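L-lysine 6-monooxygenase (Pseudomonas syringae pv. tomato, PDB 5CQF) probably hydroxylates the side-chain amine of lysine in siderophore biosynthesis, as an FAD- and NADP-dependent flavoprotein monooxygenase. Local coordinates at residues V135-L147 against P358-A370. Numbering follows the deposited sequence.
Sequences VTEIDPVIRNGRL and PPLLSGLQPWLAA
The 3-10 turns of 359-367 run along strand 137-142 in the same direction, E137 level with L360 and P140 with L364, the CA atoms of E137 and L360 5.9 Å apart. L147, beyond the hairpin turn, is level with W367. Spaced at three or four residues, L360, L364 and W367 meet the alternate strand residues I138, P140 and I142; these side chains are apolar, though some also lie against backbone carbonyl oxygens. At the V135 end CD2 of L360 lies 3.9 Å from V135 CG1, while I138 lays its CB and CG1 against the carbonyl oxygen of L360. L364 splits its branches: CD2 lies against the carbonyl oxygen of I138, and CD1 reaches P140 CB at 3.8 Å and L147 CD1. One face of the W367 indole takes L147 CB, a CH-pi contact 3.6 Å from the five-membered ring centroid; P366 CB covers the opposite face. CG anti to the carbonyl carbon (chi1 -57°) and chi2 of -87° bring the six-membered ring to the strand, where I142 CG1 sits 3.7 Å from CZ2 and P140 CB touches CZ3. Strand 137-142 edges a three-stranded antiparallel sheet; L364 also packs on V150 of strand 147-154, while I138 and L360 reach I19 of strand 16-19 in the neighbouring parallel sheet.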
loop_
_atom_site.group_PDB
_atom_site.type_symbol
_atom_site.label_atom_id
_atom_site.label_comp_id
_atom_site.label_asym_id
_atom_site.label_seq_id
_atom_site.Cartn_x
_atom_site.Cartn_y
_atom_site.Cartn_z
ATOM N N VAL A 135 -45.237 6.569 3.503
ATOM C CA VAL A 135 -46.309 5.653 3.804
ATOM C C VAL A 135 -46.604 5.876 5.275
ATOM O O VAL A 135 -45.698 5.850 6.100
ATOM C CB VAL A 135 -45.942 4.203 3.511
ATOM C CG1 VAL A 135 -47.127 3.287 3.778
ATOM C CG2 VAL A 135 -45.519 4.087 2.073
ATOM N N THR A 136 -47.858 6.177 5.574
ATOM C CA THR A 136 -48.284 6.432 6.930
ATOM C C THR A 136 -48.890 5.165 7.515
ATOM O O THR A 136 -48.690 4.868 8.700
ATOM C CB THR A 136 -49.317 7.566 6.972
ATOM O OG1 THR A 136 -50.446 7.223 6.155
ATOM C CG2 THR A 136 -48.698 8.857 6.463
ATOM N N GLU A 137 -49.620 4.417 6.687
ATOM C CA GLU A 137 -50.208 3.142 7.118
ATOM C C GLU A 137 -50.389 2.171 5.944
ATOM O O GLU A 137 -50.435 2.587 4.789
ATOM C CB GLU A 137 -51.551 3.393 7.835
ATOM C CG GLU A 137 -52.292 4.617 7.304
ATOM C CD GLU A 137 -53.647 4.844 7.937
ATOM O OE1 GLU A 137 -54.596 5.171 7.187
ATOM O OE2 GLU A 137 -53.756 4.704 9.175
ATOM N N ILE A 138 -50.459 0.879 6.260
ATOM C CA ILE A 138 -50.816 -0.162 5.295
ATOM C C ILE A 138 -52.021 -0.964 5.828
ATOM O O ILE A 138 -51.884 -1.708 6.808
ATOM C CB ILE A 138 -49.643 -1.136 5.030
ATOM C CG1 ILE A 138 -48.394 -0.378 4.561
ATOM C CG2 ILE A 138 -50.037 -2.189 3.998
ATOM C CD1 ILE A 138 -47.226 -1.259 4.152
ATOM N N ASP A 139 -53.178 -0.837 5.168
ATOM C CA ASP A 139 -54.441 -1.471 5.637
ATOM C C ASP A 139 -54.751 -2.789 4.919
ATOM O O ASP A 139 -54.572 -2.905 3.712
ATOM C CB ASP A 139 -55.630 -0.510 5.470
ATOM C CG ASP A 139 -55.557 0.684 6.418
ATOM O OD1 ASP A 139 -55.299 0.481 7.629
ATOM O OD2 ASP A 139 -55.770 1.828 5.960
ATOM N N PRO A 140 -55.233 -3.788 5.664
ATOM C CA PRO A 140 -55.604 -5.038 4.994
ATOM C C PRO A 140 -56.874 -4.897 4.156
ATOM O O PRO A 140 -57.611 -3.916 4.288
ATOM C CB PRO A 140 -55.839 -6.012 6.157
ATOM C CG PRO A 140 -56.212 -5.137 7.316
ATOM C CD PRO A 140 -55.464 -3.838 7.120
ATOM N N VAL A 141 -57.089 -5.874 3.279
ATOM C CA VAL A 141 -58.308 -5.993 2.489
ATOM C C VAL A 141 -58.689 -7.479 2.549
ATOM O O VAL A 141 -58.006 -8.322 1.956
ATOM C CB VAL A 141 -58.084 -5.546 1.024
ATOM C CG1 VAL A 141 -59.375 -5.622 0.213
ATOM C CG2 VAL A 141 -57.498 -4.135 0.966
ATOM N N ILE A 142 -59.745 -7.789 3.312
ATOM C CA ILE A 142 -60.253 -9.154 3.479
ATOM C C ILE A 142 -61.516 -9.294 2.630
ATOM O O ILE A 142 -62.283 -8.326 2.467
ATOM C CB ILE A 142 -60.623 -9.458 4.947
ATOM C CG1 ILE A 142 -59.460 -9.117 5.888
ATOM C CG2 ILE A 142 -61.036 -10.918 5.110
ATOM C CD1 ILE A 142 -59.494 -7.712 6.449
ATOM N N ARG A 143 -61.737 -10.489 2.084
ATOM C CA ARG A 143 -62.848 -10.689 1.154
ATOM C C ARG A 143 -63.675 -11.935 1.459
ATOM O O ARG A 143 -64.906 -11.845 1.596
ATOM C CB ARG A 143 -62.343 -10.674 -0.302
ATOM C CG ARG A 143 -62.042 -9.271 -0.851
ATOM C CD ARG A 143 -63.280 -8.391 -0.704
ATOM N NE ARG A 143 -63.144 -6.974 -1.055
ATOM C CZ ARG A 143 -63.310 -5.953 -0.207
ATOM N NH1 ARG A 143 -63.200 -4.702 -0.653
ATOM N NH2 ARG A 143 -63.583 -6.162 1.085
ATOM N N ASN A 144 -63.004 -13.080 1.573
ATOM C CA ASN A 144 -63.674 -14.337 1.909
ATOM C C ASN A 144 -63.229 -14.830 3.277
ATOM O O ASN A 144 -63.010 -16.021 3.471
ATOM C CB ASN A 144 -63.374 -15.387 0.823
ATOM C CG ASN A 144 -64.420 -16.501 0.755
ATOM O OD1 ASN A 144 -65.248 -16.677 1.662
ATOM N ND2 ASN A 144 -64.383 -17.264 -0.336
ATOM N N GLY A 145 -63.092 -13.913 4.231
ATOM C CA GLY A 145 -62.485 -14.240 5.526
ATOM C C GLY A 145 -60.982 -14.508 5.455
ATOM O O GLY A 145 -60.392 -15.018 6.416
ATOM N N ARG A 146 -60.363 -14.160 4.324
ATOM C CA ARG A 146 -58.925 -14.354 4.105
ATOM C C ARG A 146 -58.355 -13.098 3.417
ATOM O O ARG A 146 -59.054 -12.444 2.630
ATOM C CB ARG A 146 -58.667 -15.624 3.268
ATOM C CG ARG A 146 -59.082 -16.935 3.951
ATOM C CD ARG A 146 -58.598 -18.191 3.216
ATOM N NE ARG A 146 -57.188 -18.518 3.488
ATOM C CZ ARG A 146 -56.456 -19.428 2.833
ATOM N NH1 ARG A 146 -56.975 -20.140 1.836
ATOM N NH2 ARG A 146 -55.185 -19.624 3.176
ATOM N N LEU A 147 -57.105 -12.755 3.737
ATOM C CA LEU A 147 -56.473 -11.530 3.210
ATOM C C LEU A 147 -56.098 -11.674 1.726
ATOM O O LEU A 147 -55.298 -12.545 1.376
ATOM C CB LEU A 147 -55.222 -11.181 4.032
ATOM C CG LEU A 147 -54.325 -10.013 3.576
ATOM C CD1 LEU A 147 -54.696 -8.669 4.185
ATOM C CD2 LEU A 147 -52.884 -10.362 3.905
ATOM N N PRO A 358 -41.981 -4.627 11.534
ATOM C CA PRO A 358 -41.842 -3.213 11.241
ATOM C C PRO A 358 -43.147 -2.492 11.498
ATOM O O PRO A 358 -44.203 -3.078 11.309
ATOM C CB PRO A 358 -41.477 -3.182 9.751
ATOM C CG PRO A 358 -40.993 -4.553 9.423
ATOM C CD PRO A 358 -41.622 -5.489 10.402
ATOM N N PRO A 359 -43.081 -1.232 11.948
ATOM C CA PRO A 359 -44.306 -0.484 12.263
ATOM C C PRO A 359 -45.294 -0.458 11.111
ATOM O O PRO A 359 -46.488 -0.555 11.355
ATOM C CB PRO A 359 -43.808 0.938 12.538
ATOM C CG PRO A 359 -42.392 0.758 12.972
ATOM C CD PRO A 359 -41.865 -0.456 12.248
ATOM N N LEU A 360 -44.807 -0.320 9.873
ATOM C CA LEU A 360 -45.701 -0.266 8.702
ATOM C C LEU A 360 -46.529 -1.537 8.494
ATOM O O LEU A 360 -47.533 -1.502 7.809
ATOM C CB LEU A 360 -44.926 0.065 7.413
ATOM C CG LEU A 360 -44.452 1.514 7.238
ATOM C CD1 LEU A 360 -43.729 1.689 5.909
ATOM C CD2 LEU A 360 -45.612 2.494 7.338
ATOM N N LEU A 361 -46.113 -2.653 9.075
ATOM C CA LEU A 361 -46.878 -3.884 8.980
ATOM C C LEU A 361 -47.784 -4.142 10.194
ATOM O O LEU A 361 -48.347 -5.228 10.315
ATOM C CB LEU A 361 -45.913 -5.052 8.769
ATOM C CG LEU A 361 -45.169 -4.967 7.446
ATOM C CD1 LEU A 361 -44.185 -6.105 7.317
ATOM C CD2 LEU A 361 -46.134 -5.001 6.284
ATOM N N SER A 362 -47.931 -3.146 11.074
ATOM C CA SER A 362 -48.735 -3.238 12.311
ATOM C C SER A 362 -50.087 -3.861 12.091
ATOM O O SER A 362 -50.482 -4.777 12.805
ATOM C CB SER A 362 -48.987 -1.847 12.876
ATOM O OG SER A 362 -47.832 -1.331 13.473
ATOM N N GLY A 363 -50.799 -3.330 11.105
ATOM C CA GLY A 363 -52.183 -3.726 10.828
ATOM C C GLY A 363 -52.344 -5.072 10.145
ATOM O O GLY A 363 -53.470 -5.563 10.005
ATOM N N LEU A 364 -51.240 -5.686 9.713
ATOM C CA LEU A 364 -51.323 -6.973 9.041
ATOM C C LEU A 364 -50.933 -8.124 9.965
ATOM O O LEU A 364 -50.959 -9.266 9.541
ATOM C CB LEU A 364 -50.478 -6.993 7.758
ATOM C CG LEU A 364 -50.757 -5.993 6.626
ATOM C CD1 LEU A 364 -52.087 -6.280 5.954
ATOM C CD2 LEU A 364 -50.728 -4.556 7.125
ATOM N N GLN A 365 -50.634 -7.843 11.231
ATOM C CA GLN A 365 -50.213 -8.887 12.181
ATOM C C GLN A 365 -51.013 -10.188 12.163
ATOM O O GLN A 365 -50.421 -11.262 12.236
ATOM C CB GLN A 365 -50.165 -8.343 13.613
ATOM C CG GLN A 365 -48.944 -7.478 13.848
ATOM C CD GLN A 365 -48.512 -7.413 15.293
ATOM O OE1 GLN A 365 -48.389 -8.439 15.977
ATOM N NE2 GLN A 365 -48.231 -6.204 15.757
ATOM N N PRO A 366 -52.350 -10.105 12.050
ATOM C CA PRO A 366 -53.135 -11.343 12.044
ATOM C C PRO A 366 -52.855 -12.301 10.886
ATOM O O PRO A 366 -53.142 -13.483 11.029
ATOM C CB PRO A 366 -54.584 -10.843 11.987
ATOM C CG PRO A 366 -54.528 -9.477 12.579
ATOM C CD PRO A 366 -53.225 -8.918 12.076
ATOM N N TRP A 367 -52.295 -11.812 9.773
ATOM C CA TRP A 367 -51.952 -12.658 8.616
ATOM C C TRP A 367 -50.449 -12.938 8.509
ATOM O O TRP A 367 -49.995 -13.507 7.526
ATOM C CB TRP A 367 -52.485 -12.020 7.324
ATOM C CG TRP A 367 -53.958 -11.815 7.426
ATOM C CD1 TRP A 367 -54.928 -12.719 7.106
ATOM C CD2 TRP A 367 -54.634 -10.680 7.980
ATOM N NE1 TRP A 367 -56.162 -12.215 7.397
ATOM C CE2 TRP A 367 -56.020 -10.967 7.942
ATOM C CE3 TRP A 367 -54.209 -9.450 8.505
ATOM C CZ2 TRP A 367 -56.994 -10.062 8.408
ATOM C CZ3 TRP A 367 -55.165 -8.552 8.969
ATOM C CH2 TRP A 367 -56.549 -8.863 8.916
ATOM N N LEU A 368 -49.683 -12.573 9.533
ATOM C CA LEU A 368 -48.237 -12.769 9.509
ATOM C C LEU A 368 -47.838 -13.857 10.492
ATOM O O LEU A 368 -48.260 -13.829 11.664
ATOM C CB LEU A 368 -47.502 -11.473 9.879
ATOM C CG LEU A 368 -47.779 -10.235 9.013
ATOM C CD1 LEU A 368 -47.112 -9.008 9.620
ATOM C CD2 LEU A 368 -47.341 -10.432 7.571
ATOM N N ALA A 369 -47.036 -14.811 10.021
ATOM C CA ALA A 369 -46.544 -15.850 10.897
ATOM C C ALA A 369 -45.598 -15.255 11.927
ATOM O O ALA A 369 -45.102 -14.130 11.772
ATOM C CB ALA A 369 -45.850 -16.932 10.104
ATOM N N ALA A 370 -45.334 -16.017 12.981
ATOM C CA ALA A 370 -44.462 -15.563 14.048
ATOM C C ALA A 370 -43.170 -16.369 14.125
ATOM O O ALA A 370 -43.181 -17.594 14.090
ATOM C CB ALA A 370 -45.209 -15.622 15.372
#